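Local coordinates for alkaline serine protease (Pseudoalteromonas sp., PDB 1Y9Z), which hydrolyses peptide bonds in proteins as a cold-adapted, subtilisin-like serine protease of an Antarctic bacterium, probably by the serine mechanism common to the subtilases, at residues V125-L130 with M370-V375; A188-T193 with N366-A371; A204-V209 with Y362-G367. All coordinates share one frame; numbering follows the deposited sequence.

Interaction 1. Residues V125-L130 with M370-V375; sequences VVTMSL and MATPHV. With PMS (phenylmethanesulfonic acid), chain H.
Strand 125-128 and helix 370-375 lie nearly antiparallel, their axes 8.5 Å apart at closest approach and 168° between directions, so that T127 comes opposite P373 and S129 opposite T372. No hydrogen bond joins the two segments; small side chains fill the seam, and each hydroxyl finds its polar partner in a residue beyond it. T127 and T372 slide past one another in opposite senses, T127 OG1 meeting T372 CG2 at 3.4 Å. T372 turns its methyl anti to the backbone N and its hydroxyl beside that N (chi1 -63°), which sends CG2 to the strand and lets OG1 bond to T368 O one turn back. Threonine suits position 372 because its methyl packs while its hydroxyl bonds within the helix; T127 meets that methyl with OG1, an oxygen that is itself hydrogen-bonded to S376 OG. S129 reaches across with its OG, 3.5 Å from T372 CB and 3.6 Å from P373 CD, and the same oxygen is hydrogen-bonded to S369 O. P373 has no N-H to give to the preceding turn, so the helix kinks there, and its ring offers a compact apolar surface to S129. Past the strand end, S129 forms an inverse gamma turn that leads the chain along the phenylmethanesulfonyl group: S129 O lies 3.2 Å from its ring atom C6, and L130 CB 3.7 Å from C4, consistent with a wall of the specificity pocket in subtilases. Strand 125-128 is hydrogen-bonded to parallel strands 25-30 and 152-156 of the central sheet, T372 rests on I154 and A156 of the latter, and P373 packs on V69 and I73 of helix 65-74.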
loop_
_atom_site.group_PDB
_atom_site.type_symbol
_atom_site.label_atom_id
_atom_site.label_comp_id
_atom_site.label_asym_id
_atom_site.label_seq_id
_atom_site.Cartn_x
_atom_site.Cartn_y
_atom_site.Cartn_z
ATOM N N VAL A 125 3.344 -6.408 -18.958
ATOM C CA VAL A 125 3.720 -5.520 -17.869
ATOM C C VAL A 125 4.465 -6.326 -16.813
ATOM O O VAL A 125 4.048 -7.428 -16.456
ATOM C CB VAL A 125 2.473 -4.889 -17.196
ATOM C CG1 VAL A 125 2.900 -3.977 -16.050
ATOM C CG2 VAL A 125 1.653 -4.118 -18.221
ATOM N N VAL A 126 5.581 -5.787 -16.338
ATOM C CA VAL A 126 6.359 -6.441 -15.295
ATOM C C VAL A 126 6.435 -5.448 -14.146
ATOM O O VAL A 126 6.973 -4.345 -14.298
ATOM C CB VAL A 126 7.777 -6.805 -15.777
ATOM C CG1 VAL A 126 8.577 -7.404 -14.630
ATOM C CG2 VAL A 126 7.689 -7.807 -16.926
ATOM N N THR A 127 5.875 -5.832 -13.004
ATOM C CA THR A 127 5.853 -4.961 -11.843
ATOM C C THR A 127 6.813 -5.480 -10.772
ATOM O O THR A 127 6.793 -6.660 -10.405
ATOM C CB THR A 127 4.396 -4.820 -11.320
ATOM O OG1 THR A 127 4.336 -3.805 -10.314
ATOM C CG2 THR A 127 3.884 -6.140 -10.765
ATOM N N MET A 128 7.663 -4.582 -10.287
ATOM C CA MET A 128 8.686 -4.935 -9.315
ATOM C C MET A 128 8.696 -4.046 -8.078
ATOM O O MET A 128 9.272 -2.955 -8.082
ATOM C CB MET A 128 10.050 -4.893 -10.013
ATOM C CG MET A 128 10.099 -5.800 -11.240
ATOM S SD MET A 128 11.504 -5.554 -12.354
ATOM C CE MET A 128 10.947 -4.144 -13.293
ATOM N N SER A 129 8.046 -4.519 -7.019
ATOM C CA SER A 129 8.005 -3.787 -5.760
ATOM C C SER A 129 9.228 -4.224 -4.974
ATOM O O SER A 129 9.126 -4.851 -3.919
ATOM C CB SER A 129 6.724 -4.112 -4.992
ATOM O OG SER A 129 5.607 -3.484 -5.596
ATOM N N LEU A 130 10.391 -3.889 -5.519
ATOM C CA LEU A 130 11.669 -4.248 -4.929
ATOM C C LEU A 130 12.730 -3.290 -5.443
ATOM O O LEU A 130 12.520 -2.594 -6.436
ATOM C CB LEU A 130 12.027 -5.688 -5.315
ATOM C CG LEU A 130 12.095 -6.018 -6.812
ATOM C CD1 LEU A 130 13.470 -5.654 -7.360
ATOM C CD2 LEU A 130 11.839 -7.501 -7.023
ATOM N N MET A 370 3.785 -0.539 -2.233
ATOM C CA MET A 370 2.322 -0.603 -2.223
ATOM C C MET A 370 1.774 0.322 -3.310
ATOM O O MET A 370 0.730 0.054 -3.905
ATOM C CB MET A 370 1.769 -0.175 -0.856
ATOM C CG MET A 370 1.775 -1.259 0.224
ATOM S SD MET A 370 3.394 -1.954 0.649
ATOM C CE MET A 370 3.404 -3.408 -0.374
ATOM N N ALA A 371 2.477 1.422 -3.561
ATOM C CA ALA A 371 2.059 2.366 -4.591
ATOM C C ALA A 371 2.280 1.739 -5.967
ATOM O O ALA A 371 1.464 1.897 -6.879
ATOM C CB ALA A 371 2.866 3.658 -4.469
ATOM N N THR A 372 3.384 1.011 -6.101
ATOM C CA THR A 372 3.743 0.370 -7.357
ATOM C C THR A 372 2.628 -0.479 -7.985
ATOM O O THR A 372 2.307 -0.292 -9.157
ATOM C CB THR A 372 5.040 -0.452 -7.178
ATOM O OG1 THR A 372 6.110 0.443 -6.836
ATOM C CG2 THR A 372 5.411 -1.181 -8.462
ATOM N N PRO A 373 2.025 -1.419 -7.230
ATOM C CA PRO A 373 0.955 -2.230 -7.824
ATOM C C PRO A 373 -0.277 -1.420 -8.228
ATOM O O PRO A 373 -1.046 -1.848 -9.093
ATOM C CB PRO A 373 0.661 -3.276 -6.744
ATOM C CG PRO A 373 1.091 -2.609 -5.476
ATOM C CD PRO A 373 2.368 -1.915 -5.888
ATOM N N HIS A 374 -0.482 -0.262 -7.604
ATOM C CA HIS A 374 -1.614 0.573 -7.997
ATOM C C HIS A 374 -1.307 1.074 -9.405
ATOM O O HIS A 374 -2.169 1.080 -10.282
ATOM C CB HIS A 374 -1.785 1.784 -7.068
ATOM C CG HIS A 374 -2.466 1.474 -5.770
ATOM N ND1 HIS A 374 -1.778 1.101 -4.637
ATOM C CD2 HIS A 374 -3.775 1.499 -5.423
ATOM C CE1 HIS A 374 -2.632 0.914 -3.646
ATOM N NE2 HIS A 374 -3.851 1.150 -4.096
ATOM N N VAL A 375 -0.060 1.485 -9.616
ATOM C CA VAL A 375 0.369 2.000 -10.910
ATOM C C VAL A 375 0.416 0.926 -11.994
ATOM O O VAL A 375 -0.089 1.136 -13.097
ATOM C CB VAL A 375 1.757 2.692 -10.792
ATOM C CG1 VAL A 375 2.272 3.092 -12.167
ATOM C CG2 VAL A 375 1.640 3.924 -9.905
HETATM C C PMS H . 10.297 -2.603 -0.396
HETATM S S PMS H . 9.520 -1.676 -1.743
HETATM C C1 PMS H . 11.255 -3.720 -0.880
HETATM C C2 PMS H . 12.645 -3.389 -1.069
HETATM C C3 PMS H . 13.565 -4.391 -1.513
HETATM C C4 PMS H . 13.045 -5.721 -1.759
HETATM C C5 PMS H . 11.681 -6.054 -1.576
HETATM C C6 PMS H . 10.725 -5.086 -1.134
HETATM O O2S PMS H . 10.502 -1.554 -2.816
HETATM O O1S PMS H . 9.131 -0.367 -1.273
#

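Interaction 2. Residues A188-T193 with N366-A371. With PMS (phenylmethanesulfonic acid), chain H.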
loop_
_atom_site.group_PDB
_atom_site.type_symbol
_atom_site.label_atom_id
_atom_site.label_comp_id
_atom_site.label_asym_id
_atom_site.label_seq_id
_atom_site.Cartn_x
_atom_site.Cartn_y
_atom_site.Cartn_z
ATOM N N ALA A 188 6.645 10.545 3.802
ATOM C CA ALA A 188 7.958 10.914 4.318
ATOM C C ALA A 188 9.071 9.929 3.975
ATOM O O ALA A 188 10.224 10.326 3.799
ATOM C CB ALA A 188 7.886 11.108 5.833
ATOM N N PHE A 189 8.732 8.649 3.875
ATOM C CA PHE A 189 9.727 7.623 3.572
ATOM C C PHE A 189 10.032 7.442 2.089
ATOM O O PHE A 189 11.034 6.825 1.732
ATOM C CB PHE A 189 9.267 6.269 4.127
ATOM C CG PHE A 189 7.960 5.788 3.544
ATOM C CD1 PHE A 189 6.791 5.839 4.294
ATOM C CD2 PHE A 189 7.891 5.319 2.233
ATOM C CE1 PHE A 189 5.573 5.434 3.745
ATOM C CE2 PHE A 189 6.682 4.915 1.677
ATOM C CZ PHE A 189 5.522 4.973 2.434
ATOM N N SER A 190 9.163 7.965 1.229
ATOM C CA SER A 190 9.322 7.795 -0.211
ATOM C C SER A 190 10.543 8.515 -0.771
ATOM O O SER A 190 10.630 9.740 -0.725
ATOM C CB SER A 190 8.048 8.265 -0.921
ATOM O OG SER A 190 8.038 7.884 -2.281
ATOM N N GLN A 191 11.488 7.745 -1.303
ATOM C CA GLN A 191 12.702 8.326 -1.862
ATOM C C GLN A 191 12.379 9.303 -2.985
ATOM O O GLN A 191 11.536 9.033 -3.842
ATOM C CB GLN A 191 13.637 7.213 -2.349
ATOM C CG GLN A 191 14.371 6.530 -1.200
ATOM C CD GLN A 191 15.061 5.242 -1.599
ATOM O OE1 GLN A 191 15.872 5.211 -2.530
ATOM N NE2 GLN A 191 14.752 4.168 -0.886
ATOM N N TYR A 192 13.050 10.450 -2.963
ATOM C CA TYR A 192 12.832 11.483 -3.966
ATOM C C TYR A 192 14.043 11.603 -4.889
ATOM O O TYR A 192 15.162 11.856 -4.438
ATOM C CB TYR A 192 12.531 12.826 -3.282
ATOM C CG TYR A 192 13.593 13.293 -2.308
ATOM C CD1 TYR A 192 13.687 12.753 -1.020
ATOM C CD2 TYR A 192 14.517 14.268 -2.681
ATOM C CE1 TYR A 192 14.681 13.178 -0.131
ATOM C CE2 TYR A 192 15.508 14.694 -1.806
ATOM C CZ TYR A 192 15.587 14.149 -0.536
ATOM O OH TYR A 192 16.577 14.589 0.315
ATOM N N THR A 193 13.815 11.419 -6.186
ATOM C CA THR A 193 14.894 11.482 -7.168
ATOM C C THR A 193 14.386 12.088 -8.466
ATOM O O THR A 193 13.179 12.274 -8.641
ATOM C CB THR A 193 15.421 10.076 -7.521
ATOM O OG1 THR A 193 14.478 9.433 -8.390
ATOM C CG2 THR A 193 15.610 9.228 -6.266
ATOM N N ASN A 366 2.579 -0.005 4.476
ATOM C CA ASN A 366 3.049 1.296 3.990
ATOM C C ASN A 366 4.228 1.014 3.068
ATOM O O ASN A 366 4.996 0.084 3.313
ATOM C CB ASN A 366 3.617 2.166 5.115
ATOM C CG ASN A 366 2.638 2.435 6.226
ATOM O OD1 ASN A 366 3.050 2.715 7.353
ATOM N ND2 ASN A 366 1.350 2.378 5.928
ATOM N N GLY A 367 4.393 1.825 2.028
ATOM C CA GLY A 367 5.542 1.634 1.163
ATOM C C GLY A 367 5.382 1.988 -0.295
ATOM O O GLY A 367 4.273 2.003 -0.828
ATOM N N THR A 368 6.502 2.299 -0.946
ATOM C CA THR A 368 6.469 2.596 -2.367
ATOM C C THR A 368 6.135 1.276 -3.063
ATOM O O THR A 368 5.685 1.264 -4.205
ATOM C CB THR A 368 7.827 3.144 -2.885
ATOM O OG1 THR A 368 8.898 2.284 -2.477
ATOM C CG2 THR A 368 8.065 4.545 -2.353
ATOM N N SER A 369 6.344 0.166 -2.352
ATOM C CA SER A 369 6.045 -1.165 -2.877
ATOM C C SER A 369 4.538 -1.375 -2.950
ATOM O O SER A 369 4.077 -2.289 -3.627
ATOM C CB SER A 369 6.895 -2.042 -2.018
ATOM O OG SER A 369 8.180 -2.324 -2.254
ATOM N N MET A 370 3.785 -0.539 -2.233
ATOM C CA MET A 370 2.322 -0.603 -2.223
ATOM C C MET A 370 1.774 0.322 -3.310
ATOM O O MET A 370 0.730 0.054 -3.905
ATOM C CB MET A 370 1.769 -0.175 -0.856
ATOM C CG MET A 370 1.775 -1.259 0.224
ATOM S SD MET A 370 3.394 -1.954 0.649
ATOM C CE MET A 370 3.404 -3.408 -0.374
ATOM N N ALA A 371 2.477 1.422 -3.561
ATOM C CA ALA A 371 2.059 2.366 -4.591
ATOM C C ALA A 371 2.280 1.739 -5.967
ATOM O O ALA A 371 1.464 1.897 -6.879
ATOM C CB ALA A 371 2.866 3.658 -4.469
HETATM C C PMS H . 10.297 -2.603 -0.396
HETATM S S PMS H . 9.520 -1.676 -1.743
HETATM C C1 PMS H . 11.255 -3.720 -0.880
HETATM C C2 PMS H . 12.645 -3.389 -1.069
HETATM C C3 PMS H . 13.565 -4.391 -1.513
HETATM C C4 PMS H . 13.045 -5.721 -1.759
HETATM C C5 PMS H . 11.681 -6.054 -1.576
HETATM C C6 PMS H . 10.725 -5.086 -1.134
HETATM O O2S PMS H . 10.502 -1.554 -2.816
HETATM O O1S PMS H . 9.131 -0.367 -1.273
#
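The irregular loop 188-193 passes the start of helix 368-385, the CA atoms of S190 and T368 being 6.3 Å apart, with no hydrogen bond between the two segments. F189 does most of the touching: its ring comes obliquely against the backbone before the helix, CZ 3.4 Å from G367 N and CE2 3.7 Å from T368 N, with CE1 beside N366 CB. G367, at the N-cap, has backbone angles (149/155) that call for glycine, and a side chain there would also crowd M370 SD. Replacing F189 with an alanine is likely to leave a gap beside the G367 peptide and let the helix start shift. S190 OG approaches the methyl of T368, 3.3 Å from CG2, while its polar bond is to A179 N. That methyl lies beside the backbone N of T368, leaving OG1 to point toward the ligand, 2.9 Å from PMS O1S; OG1 is hydrogen-bonded to G158 N. At S369 the sulfonyl sulfur is covalently bound, OG to PMS S 1.6 Å. Residues 367-371 spell Gly-Thr-Ser-Met-Ala, the subtilase signature that presents the reactive serine at the helix N-terminus.

Interaction 3. Residues A204-V209 with Y362-G367; sequences AILSTV and YEYYNG
Y364, with CG anti to its carbonyl carbon (chi1 -81°), swings its ring back across the partner strand beneath L206, whose own CG, anti to the backbone N (chi1 176°), carries CD1 on toward Y362. The two strands, 205-208 and 362-365, make a two-stranded antiparallel sheet whose members are far apart in sequence; the residues between them probably include the inserted beta-barrel domain, in which case the pairing closes its base. I205 pairs with Y365 and S207 with E363 as hydrogen-bonded pairs. I205 N to Y365 O measures 2.8 Å, the donor lying in the carbonyl plane, whereas in the return bond Y365 N stands above the plane of the I205 carbonyl. S207 N to E363 O, at 3.1 Å, is the longest of the four bonds. L206 and Y364 form the non-hydrogen-bonded pair between them, and their close approach suits a CH-pi contact: L206 CB sits over one face of the tyrosine ring, 3.8 Å from the centroid and 16° off the normal. A branched leucine can also place CD1 against Y362 CB, 4.0 Å away. At the other end the side chains of T208 and Y362 diverge, yet T208 CG2 still touches Y362 CE1 at 3.6 Å, while T208 OG1 bonds to T67 O. V209, just past the strand, touches two residues of the facing strand, CG1 meeting E363 CB and, obliquely, the Y365 ring. Y365 stacks on H68, whose NE2 also bonds to E363 O, so helix 65-74 backs the face bearing I205, S207, E363 and Y365. Just before the strand begins, A204 O lies at the edge of the Y364 ring, 3.4 Å from CD2, and accepts a hydrogen bond from W6 NE1.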
loop_
_atom_site.group_PDB
_atom_site.type_symbol
_atom_site.label_atom_id
_atom_site.label_comp_id
_atom_site.label_asym_id
_atom_site.label_seq_id
_atom_site.Cartn_x
_atom_site.Cartn_y
_atom_site.Cartn_z
ATOM N N ALA A 204 -0.818 3.393 4.541
ATOM C CA ALA A 204 -2.019 2.747 5.069
ATOM C C ALA A 204 -2.809 2.082 3.947
ATOM O O ALA A 204 -3.969 2.423 3.697
ATOM C CB ALA A 204 -2.894 3.774 5.795
ATOM N N ILE A 205 -2.169 1.129 3.274
ATOM C CA ILE A 205 -2.794 0.406 2.173
ATOM C C ILE A 205 -3.267 -0.973 2.632
ATOM O O ILE A 205 -2.461 -1.841 2.967
ATOM C CB ILE A 205 -1.805 0.231 0.989
ATOM C CG1 ILE A 205 -1.276 1.601 0.537
ATOM C CG2 ILE A 205 -2.487 -0.497 -0.161
ATOM C CD1 ILE A 205 -2.357 2.619 0.200
ATOM N N LEU A 206 -4.582 -1.162 2.652
ATOM C CA LEU A 206 -5.166 -2.433 3.058
ATOM C C LEU A 206 -5.183 -3.399 1.880
ATOM O O LEU A 206 -5.602 -3.040 0.779
ATOM C CB LEU A 206 -6.598 -2.218 3.554
ATOM C CG LEU A 206 -7.390 -3.470 3.943
ATOM C CD1 LEU A 206 -6.749 -4.130 5.159
ATOM C CD2 LEU A 206 -8.834 -3.083 4.239
ATOM N N SER A 207 -4.720 -4.623 2.106
ATOM C CA SER A 207 -4.728 -5.627 1.053
ATOM C C SER A 207 -4.644 -7.025 1.646
ATOM O O SER A 207 -4.594 -7.200 2.865
ATOM C CB SER A 207 -3.561 -5.411 0.078
ATOM O OG SER A 207 -3.684 -6.253 -1.061
ATOM N N THR A 208 -4.644 -8.013 0.762
ATOM C CA THR A 208 -4.548 -9.415 1.134
ATOM C C THR A 208 -3.147 -9.767 1.628
ATOM O O THR A 208 -2.153 -9.218 1.153
ATOM C CB THR A 208 -4.826 -10.306 -0.086
ATOM O OG1 THR A 208 -4.018 -9.854 -1.182
ATOM C CG2 THR A 208 -6.289 -10.235 -0.493
ATOM N N VAL A 209 -3.074 -10.668 2.601
ATOM C CA VAL A 209 -1.789 -11.160 3.085
ATOM C C VAL A 209 -1.956 -12.659 3.285
ATOM O O VAL A 209 -3.080 -13.163 3.308
ATOM C CB VAL A 209 -1.345 -10.515 4.424
ATOM C CG1 VAL A 209 -1.094 -9.023 4.228
ATOM C CG2 VAL A 209 -2.377 -10.768 5.507
ATOM N N TYR A 362 -5.938 -10.055 5.989
ATOM C CA TYR A 362 -5.708 -8.765 5.341
ATOM C C TYR A 362 -4.902 -7.917 6.307
ATOM O O TYR A 362 -4.869 -8.198 7.506
ATOM C CB TYR A 362 -7.042 -8.074 5.048
ATOM C CG TYR A 362 -7.976 -8.922 4.221
ATOM C CD1 TYR A 362 -7.936 -8.884 2.828
ATOM C CD2 TYR A 362 -8.851 -9.817 4.833
ATOM C CE1 TYR A 362 -8.741 -9.726 2.064
ATOM C CE2 TYR A 362 -9.654 -10.662 4.082
ATOM C CZ TYR A 362 -9.594 -10.613 2.700
ATOM O OH TYR A 362 -10.373 -11.467 1.955
ATOM N N GLU A 363 -4.249 -6.879 5.797
ATOM C CA GLU A 363 -3.468 -6.012 6.662
ATOM C C GLU A 363 -3.090 -4.717 5.969
ATOM O O GLU A 363 -3.011 -4.655 4.739
ATOM C CB GLU A 363 -2.192 -6.727 7.126
ATOM C CG GLU A 363 -1.472 -6.009 8.262
ATOM C CD GLU A 363 -0.315 -6.804 8.841
ATOM O OE1 GLU A 363 0.264 -6.342 9.846
ATOM O OE2 GLU A 363 0.015 -7.879 8.300
ATOM N N TYR A 364 -2.874 -3.683 6.774
ATOM C CA TYR A 364 -2.452 -2.386 6.269
ATOM C C TYR A 364 -0.928 -2.369 6.193
ATOM O O TYR A 364 -0.250 -2.734 7.157
ATOM C CB TYR A 364 -2.904 -1.260 7.203
ATOM C CG TYR A 364 -4.340 -0.834 7.023
ATOM C CD1 TYR A 364 -5.375 -1.455 7.726
ATOM C CD2 TYR A 364 -4.667 0.185 6.131
ATOM C CE1 TYR A 364 -6.703 -1.067 7.541
ATOM C CE2 TYR A 364 -5.982 0.576 5.938
ATOM C CZ TYR A 364 -6.996 -0.050 6.642
ATOM O OH TYR A 364 -8.296 0.346 6.425
ATOM N N TYR A 365 -0.406 -1.961 5.039
ATOM C CA TYR A 365 1.034 -1.843 4.804
ATOM C C TYR A 365 1.331 -0.436 4.299
ATOM O O TYR A 365 0.458 0.226 3.738
ATOM C CB TYR A 365 1.516 -2.791 3.701
ATOM C CG TYR A 365 1.788 -4.237 4.055
ATOM C CD1 TYR A 365 2.535 -5.028 3.184
ATOM C CD2 TYR A 365 1.281 -4.830 5.213
ATOM C CE1 TYR A 365 2.773 -6.368 3.443
ATOM C CE2 TYR A 365 1.517 -6.188 5.487
ATOM C CZ TYR A 365 2.263 -6.945 4.590
ATOM O OH TYR A 365 2.498 -8.280 4.812
ATOM N N ASN A 366 2.579 -0.005 4.476
ATOM C CA ASN A 366 3.049 1.296 3.990
ATOM C C ASN A 366 4.228 1.014 3.068
ATOM O O ASN A 366 4.996 0.084 3.313
ATOM C CB ASN A 366 3.617 2.166 5.115
ATOM C CG ASN A 366 2.638 2.435 6.226
ATOM O OD1 ASN A 366 3.050 2.715 7.353
ATOM N ND2 ASN A 366 1.350 2.378 5.928
ATOM N N GLY A 367 4.393 1.825 2.028
ATOM C CA GLY A 367 5.542 1.634 1.163
ATOM C C GLY A 367 5.382 1.988 -0.295
ATOM O O GLY A 367 4.273 2.003 -0.828
#

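How the interactions relate
Interaction 1 is wholly buried in the protein interior, whereas interactions 2 and 3 each mix buried with partly exposed residues. Interactions 1 and 2 hold successive turns of helix 368-385 from different directions, share M370 and A371, and both reach the bound inhibitor; one serine hydroxyl ties the helix start to the strand end. Interaction 3 fixes the strand that leads into that helix and shares N366 and G367 with interaction 2. Chemistry follows position: the first two rely on side-chain packing, while the third is a backbone-paired strand couple with aromatic cover. M370, on the helix start common to interactions 1 and 2, packs on I205 and Y365 of interaction 3.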